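Local coordinates for protein endo-beta-1,2-glucanase (Talaromyces funiculosus, PDB 6IMV) that hydrolyses internal beta-1,2-glucosidic linkages of beta-1,2-glucans as a fungal endo-acting glycoside hydrolase, at residues T338-V350 with E377-T389. Sequence-based numbering, arbitrary orientation.
Sequences TQVPGMFASINNV and ELDVITPYSVFPT. With NAG (2-acetamido-2-deoxy-beta-D-glucopyranose), chain C; BGC (beta-D-glucopyranose), chain I.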
loop_
_atom_site.group_PDB
_atom_site.type_symbol
_atom_site.label_atom_id
_atom_site.label_comp_id
_atom_site.label_asym_id
_atom_site.label_seq_id
_atom_site.Cartn_x
_atom_site.Cartn_y
_atom_site.Cartn_z
ATOM N N THR A 338 -11.497 21.912 -7.678
ATOM C CA THR A 338 -12.594 21.174 -8.349
ATOM C C THR A 338 -13.736 20.879 -7.365
ATOM O O THR A 338 -14.685 20.201 -7.723
ATOM C CB THR A 338 -12.101 19.898 -9.048
ATOM O OG1 THR A 338 -11.554 18.985 -8.097
ATOM C CG2 THR A 338 -11.072 20.189 -10.119
ATOM N N GLN A 339 -13.621 21.385 -6.129
ATOM C CA GLN A 339 -14.688 21.404 -5.101
ATOM C C GLN A 339 -15.082 19.981 -4.686
ATOM O O GLN A 339 -16.267 19.665 -4.602
ATOM C CB GLN A 339 -15.907 22.194 -5.592
ATOM C CG GLN A 339 -15.628 23.676 -5.777
ATOM C CD GLN A 339 -16.876 24.375 -6.258
ATOM O OE1 GLN A 339 -17.185 24.382 -7.439
ATOM N NE2 GLN A 339 -17.626 24.941 -5.333
ATOM N N VAL A 340 -14.078 19.157 -4.373
ATOM C CA VAL A 340 -14.263 17.772 -3.932
ATOM C C VAL A 340 -13.894 17.678 -2.452
ATOM O O VAL A 340 -12.826 18.131 -2.040
ATOM C CB VAL A 340 -13.426 16.797 -4.788
ATOM C CG1 VAL A 340 -13.649 15.355 -4.364
ATOM C CG2 VAL A 340 -13.704 16.965 -6.275
ATOM N N PRO A 341 -14.773 17.110 -1.599
ATOM C CA PRO A 341 -14.517 17.022 -0.158
ATOM C C PRO A 341 -13.642 15.830 0.259
ATOM O O PRO A 341 -13.739 15.337 1.383
ATOM C CB PRO A 341 -15.948 16.916 0.399
ATOM C CG PRO A 341 -16.681 16.125 -0.639
ATOM C CD PRO A 341 -16.117 16.624 -1.956
ATOM N N GLY A 342 -12.753 15.413 -0.641
ATOM C CA GLY A 342 -11.837 14.323 -0.423
ATOM C C GLY A 342 -10.841 14.257 -1.560
ATOM O O GLY A 342 -10.789 15.172 -2.403
ATOM N N MET A 343 -10.054 13.175 -1.592
ATOM C CA MET A 343 -9.133 12.950 -2.683
ATOM C C MET A 343 -9.319 11.518 -3.218
ATOM O O MET A 343 -10.057 10.725 -2.635
ATOM C CB MET A 343 -7.696 13.219 -2.227
ATOM C CG MET A 343 -7.480 14.641 -1.780
ATOM S SD MET A 343 -5.757 15.042 -1.373
ATOM C CE MET A 343 -5.553 14.180 0.188
ATOM N N PHE A 344 -8.649 11.216 -4.337
ATOM C CA PHE A 344 -8.956 10.072 -5.188
ATOM C C PHE A 344 -7.829 9.026 -5.195
ATOM O O PHE A 344 -6.640 9.352 -5.265
ATOM C CB PHE A 344 -9.191 10.555 -6.622
ATOM C CG PHE A 344 -10.438 11.380 -6.800
ATOM C CD1 PHE A 344 -11.687 10.792 -6.701
ATOM C CD2 PHE A 344 -10.360 12.739 -7.073
ATOM C CE1 PHE A 344 -12.837 11.549 -6.874
ATOM C CE2 PHE A 344 -11.508 13.493 -7.248
ATOM C CZ PHE A 344 -12.746 12.894 -7.149
ATOM N N ALA A 345 -8.246 7.754 -5.165
ATOM C CA ALA A 345 -7.372 6.610 -5.343
ATOM C C ALA A 345 -8.209 5.400 -5.781
ATOM O O ALA A 345 -9.418 5.343 -5.519
ATOM C CB ALA A 345 -6.621 6.330 -4.060
ATOM N N SER A 346 -7.568 4.452 -6.465
ATOM C CA SER A 346 -8.193 3.191 -6.820
ATOM C C SER A 346 -8.868 2.603 -5.571
ATOM O O SER A 346 -8.256 2.535 -4.488
ATOM C CB SER A 346 -7.189 2.221 -7.405
ATOM O OG SER A 346 -6.460 2.807 -8.475
ATOM N N ILE A 347 -10.127 2.185 -5.715
ATOM C CA ILE A 347 -10.976 1.891 -4.555
ATOM C C ILE A 347 -12.202 1.077 -4.992
ATOM O O ILE A 347 -12.651 1.161 -6.147
ATOM C CB ILE A 347 -11.391 3.213 -3.868
ATOM C CG1 ILE A 347 -11.943 2.991 -2.464
ATOM C CG2 ILE A 347 -12.377 4.011 -4.722
ATOM C CD1 ILE A 347 -10.908 2.538 -1.469
ATOM N N ASN A 348 -12.749 0.304 -4.046
ATOM C CA ASN A 348 -14.037 -0.352 -4.208
ATOM C C ASN A 348 -15.138 0.708 -4.286
ATOM O O ASN A 348 -15.097 1.736 -3.601
ATOM C CB ASN A 348 -14.326 -1.359 -3.093
ATOM C CG ASN A 348 -13.560 -2.646 -3.294
ATOM O OD1 ASN A 348 -13.948 -3.477 -4.116
ATOM N ND2 ASN A 348 -12.450 -2.794 -2.594
ATOM N N ASN A 349 -16.121 0.411 -5.141
ATOM C CA ASN A 349 -17.303 1.214 -5.357
ATOM C C ASN A 349 -18.266 1.000 -4.187
ATOM O O ASN A 349 -18.024 0.151 -3.309
ATOM C CB ASN A 349 -17.958 0.835 -6.687
ATOM C CG ASN A 349 -18.748 1.949 -7.343
ATOM O OD1 ASN A 349 -19.007 2.993 -6.736
ATOM N ND2 ASN A 349 -19.130 1.717 -8.589
ATOM N N VAL A 350 -19.369 1.752 -4.205
ATOM C CA VAL A 350 -20.391 1.714 -3.162
ATOM C C VAL A 350 -21.034 0.323 -3.083
ATOM O O VAL A 350 -21.047 -0.453 -4.048
ATOM C CB VAL A 350 -21.464 2.793 -3.387
ATOM C CG1 VAL A 350 -20.872 4.185 -3.397
ATOM C CG2 VAL A 350 -22.265 2.558 -4.661
ATOM N N GLU A 377 -13.152 7.799 -13.445
ATOM C CA GLU A 377 -14.351 7.900 -12.633
ATOM C C GLU A 377 -13.977 8.631 -11.339
ATOM O O GLU A 377 -13.118 8.146 -10.578
ATOM C CB GLU A 377 -14.928 6.510 -12.340
ATOM C CG GLU A 377 -16.234 6.577 -11.563
ATOM C CD GLU A 377 -16.928 5.259 -11.275
ATOM O OE1 GLU A 377 -16.645 4.284 -11.982
ATOM O OE2 GLU A 377 -17.753 5.218 -10.324
ATOM N N LEU A 378 -14.637 9.774 -11.099
ATOM C CA LEU A 378 -14.324 10.689 -10.004
ATOM C C LEU A 378 -15.548 10.935 -9.109
ATOM O O LEU A 378 -15.656 11.983 -8.471
ATOM C CB LEU A 378 -13.837 12.004 -10.619
ATOM C CG LEU A 378 -12.604 11.899 -11.511
ATOM C CD1 LEU A 378 -12.239 13.264 -12.081
ATOM C CD2 LEU A 378 -11.439 11.295 -10.741
ATOM N N ASP A 379 -16.458 9.964 -9.021
ATOM C CA ASP A 379 -17.648 10.147 -8.188
ATOM C C ASP A 379 -17.427 9.584 -6.772
ATOM O O ASP A 379 -18.226 9.863 -5.893
ATOM C CB ASP A 379 -18.899 9.573 -8.859
ATOM C CG ASP A 379 -18.824 8.096 -9.183
ATOM O OD1 ASP A 379 -17.736 7.518 -9.119
ATOM O OD2 ASP A 379 -19.871 7.539 -9.488
ATOM N N VAL A 380 -16.342 8.822 -6.560
ATOM C CA VAL A 380 -16.069 8.150 -5.284
ATOM C C VAL A 380 -14.680 8.554 -4.765
ATOM O O VAL A 380 -13.679 8.456 -5.489
ATOM C CB VAL A 380 -16.192 6.621 -5.446
ATOM C CG1 VAL A 380 -15.707 5.863 -4.209
ATOM C CG2 VAL A 380 -17.619 6.223 -5.816
ATOM N N ILE A 381 -14.642 8.936 -3.478
ATOM C CA ILE A 381 -13.446 9.376 -2.755
ATOM C C ILE A 381 -13.177 8.393 -1.605
ATOM O O ILE A 381 -14.081 7.673 -1.154
ATOM C CB ILE A 381 -13.606 10.818 -2.231
ATOM C CG1 ILE A 381 -14.897 10.993 -1.424
ATOM C CG2 ILE A 381 -13.496 11.817 -3.376
ATOM C CD1 ILE A 381 -15.056 12.347 -0.781
ATOM N N THR A 382 -11.930 8.380 -1.123
ATOM C CA THR A 382 -11.514 7.425 -0.095
ATOM C C THR A 382 -10.501 8.058 0.856
ATOM O O THR A 382 -9.589 8.766 0.431
ATOM C CB THR A 382 -10.959 6.137 -0.714
ATOM O OG1 THR A 382 -10.508 5.274 0.332
ATOM C CG2 THR A 382 -9.820 6.383 -1.681
ATOM N N PRO A 383 -10.608 7.776 2.176
ATOM C CA PRO A 383 -9.627 8.265 3.147
ATOM C C PRO A 383 -8.159 7.918 2.841
ATOM O O PRO A 383 -7.283 8.721 3.149
ATOM C CB PRO A 383 -10.086 7.602 4.456
ATOM C CG PRO A 383 -11.580 7.436 4.269
ATOM C CD PRO A 383 -11.712 7.041 2.815
ATOM N N TYR A 384 -7.883 6.754 2.239
ATOM C CA TYR A 384 -6.481 6.322 2.054
ATOM C C TYR A 384 -5.764 7.177 0.997
ATOM O O TYR A 384 -4.527 7.139 0.916
ATOM C CB TYR A 384 -6.397 4.823 1.773
ATOM C CG TYR A 384 -6.252 4.387 0.340
ATOM C CD1 TYR A 384 -7.366 4.145 -0.450
ATOM C CD2 TYR A 384 -5.009 4.130 -0.210
ATOM C CE1 TYR A 384 -7.247 3.692 -1.754
ATOM C CE2 TYR A 384 -4.870 3.688 -1.521
ATOM C CZ TYR A 384 -5.993 3.465 -2.299
ATOM O OH TYR A 384 -5.862 3.023 -3.591
ATOM N N SER A 385 -6.522 7.957 0.212
ATOM C CA SER A 385 -5.965 8.944 -0.716
ATOM C C SER A 385 -4.986 9.900 -0.014
ATOM O O SER A 385 -4.124 10.487 -0.666
ATOM C CB SER A 385 -7.052 9.719 -1.416
ATOM O OG SER A 385 -7.801 10.508 -0.495
ATOM N N VAL A 386 -5.110 10.048 1.306
ATOM C CA VAL A 386 -4.273 10.973 2.084
ATOM C C VAL A 386 -2.900 10.365 2.425
ATOM O O VAL A 386 -2.060 11.084 2.943
ATOM C CB VAL A 386 -4.964 11.407 3.390
ATOM C CG1 VAL A 386 -6.394 11.864 3.162
ATOM C CG2 VAL A 386 -4.898 10.321 4.456
ATOM N N PHE A 387 -2.670 9.066 2.204
ATOM C CA PHE A 387 -1.449 8.449 2.760
ATOM C C PHE A 387 -0.195 9.172 2.256
ATOM O O PHE A 387 0.693 9.439 3.060
ATOM C CB PHE A 387 -1.432 6.923 2.587
ATOM C CG PHE A 387 -0.835 6.386 1.317
ATOM C CD1 PHE A 387 0.536 6.384 1.119
ATOM C CD2 PHE A 387 -1.644 5.826 0.339
ATOM C CE1 PHE A 387 1.082 5.873 -0.047
ATOM C CE2 PHE A 387 -1.097 5.320 -0.829
ATOM C CZ PHE A 387 0.267 5.330 -1.014
ATOM N N PRO A 388 -0.064 9.565 0.966
ATOM C CA PRO A 388 1.148 10.245 0.506
ATOM C C PRO A 388 1.280 11.658 1.100
ATOM O O PRO A 388 2.390 12.133 1.314
ATOM C CB PRO A 388 1.011 10.330 -1.028
ATOM C CG PRO A 388 -0.167 9.441 -1.366
ATOM C CD PRO A 388 -1.029 9.382 -0.124
ATOM N N THR A 389 0.138 12.305 1.363
ATOM C CA THR A 389 0.103 13.616 1.991
ATOM C C THR A 389 0.646 13.506 3.425
ATOM O O THR A 389 1.418 14.361 3.874
ATOM C CB THR A 389 -1.314 14.198 1.973
ATOM O OG1 THR A 389 -1.930 13.908 0.717
ATOM C CG2 THR A 389 -1.325 15.687 2.227
HETATM C C1 NAG C . -19.884 2.649 -9.387
HETATM C C2 NAG C . -19.825 2.202 -10.834
HETATM C C3 NAG C . -20.540 3.239 -11.690
HETATM C C4 NAG C . -21.979 3.376 -11.241
HETATM C C5 NAG C . -22.052 3.627 -9.741
HETATM C C6 NAG C . -23.495 3.521 -9.257
HETATM C C7 NAG C . -17.786 0.889 -11.199
HETATM C C8 NAG C . -16.414 0.904 -11.811
HETATM N N2 NAG C . -18.456 2.032 -11.278
HETATM O O3 NAG C . -20.489 2.857 -13.053
HETATM O O4 NAG C . -22.540 4.504 -11.932
HETATM O O5 NAG C . -21.252 2.701 -8.993
HETATM O O6 NAG C . -23.526 3.876 -7.880
HETATM O O7 NAG C . -18.247 -0.106 -10.668
HETATM C C2 BGC I . -9.940 -6.355 -6.156
HETATM C C3 BGC I . -10.834 -6.127 -4.925
HETATM C C4 BGC I . -10.028 -5.639 -3.704
HETATM C C5 BGC I . -9.095 -4.491 -4.117
HETATM C C6 BGC I . -8.202 -3.996 -2.976
HETATM C C1 BGC I . -9.044 -5.148 -6.399
HETATM O O1 BGC I . -8.157 -5.309 -7.509
HETATM O O2 BGC I . -10.766 -6.524 -7.295
HETATM O O3 BGC I . -11.542 -7.321 -4.588
HETATM O O4 BGC I . -10.894 -5.224 -2.628
HETATM O O5 BGC I . -8.277 -4.899 -5.221
HETATM O O6 BGC I . -7.310 -5.041 -2.599
HETATM O O HOH W 1 -11.228 7.459 -4.683
#
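The backbones come nearest at F344 and I381, whose CA atoms are 5.2 Å apart, and they are joined there by one weak bond, T382 N to M343 O (3.4 Å), and by a water that accepts from A345 N and donates to V380 O. With so little backbone bonding, side chains supply most of the grip. L378 lays CD2 squarely over the centre of the F344 ring, a CH-pi contact 3.9 Å from the centroid, while V380 O lies at the ring's edge and I381 CG2 approaches CE1 obliquely. With CG1 wedged between backbone N and carbonyl carbon (chi1 52°), I381 sends CD1 to the CA of G342. Y384 OH donates to S346 O over 2.6 Å, in the carbonyl plane and on a lone pair; A345 CB rests 3.4 Å from Y384 CZ, and I347 CD1 meets the ring edge. A phenylalanine in place of Y384 would probably leave the carbonyl of S346, a buried residue, without this donor. At the far end N349 ND2 carries the N-linked NAG, whose N2 donates to E377 OE1 (3.0 Å), while N348 ND2 binds O4 of a glucose in the sugar pocket and also E418. The contact thus ties the chain leaving helix 318-337 to strand 380-381 and the 3-10 turn 383-385 that follows it; strand 357-362 pairs antiparallel with I347 and N349, and strand 415-421 packs against I347 and V380.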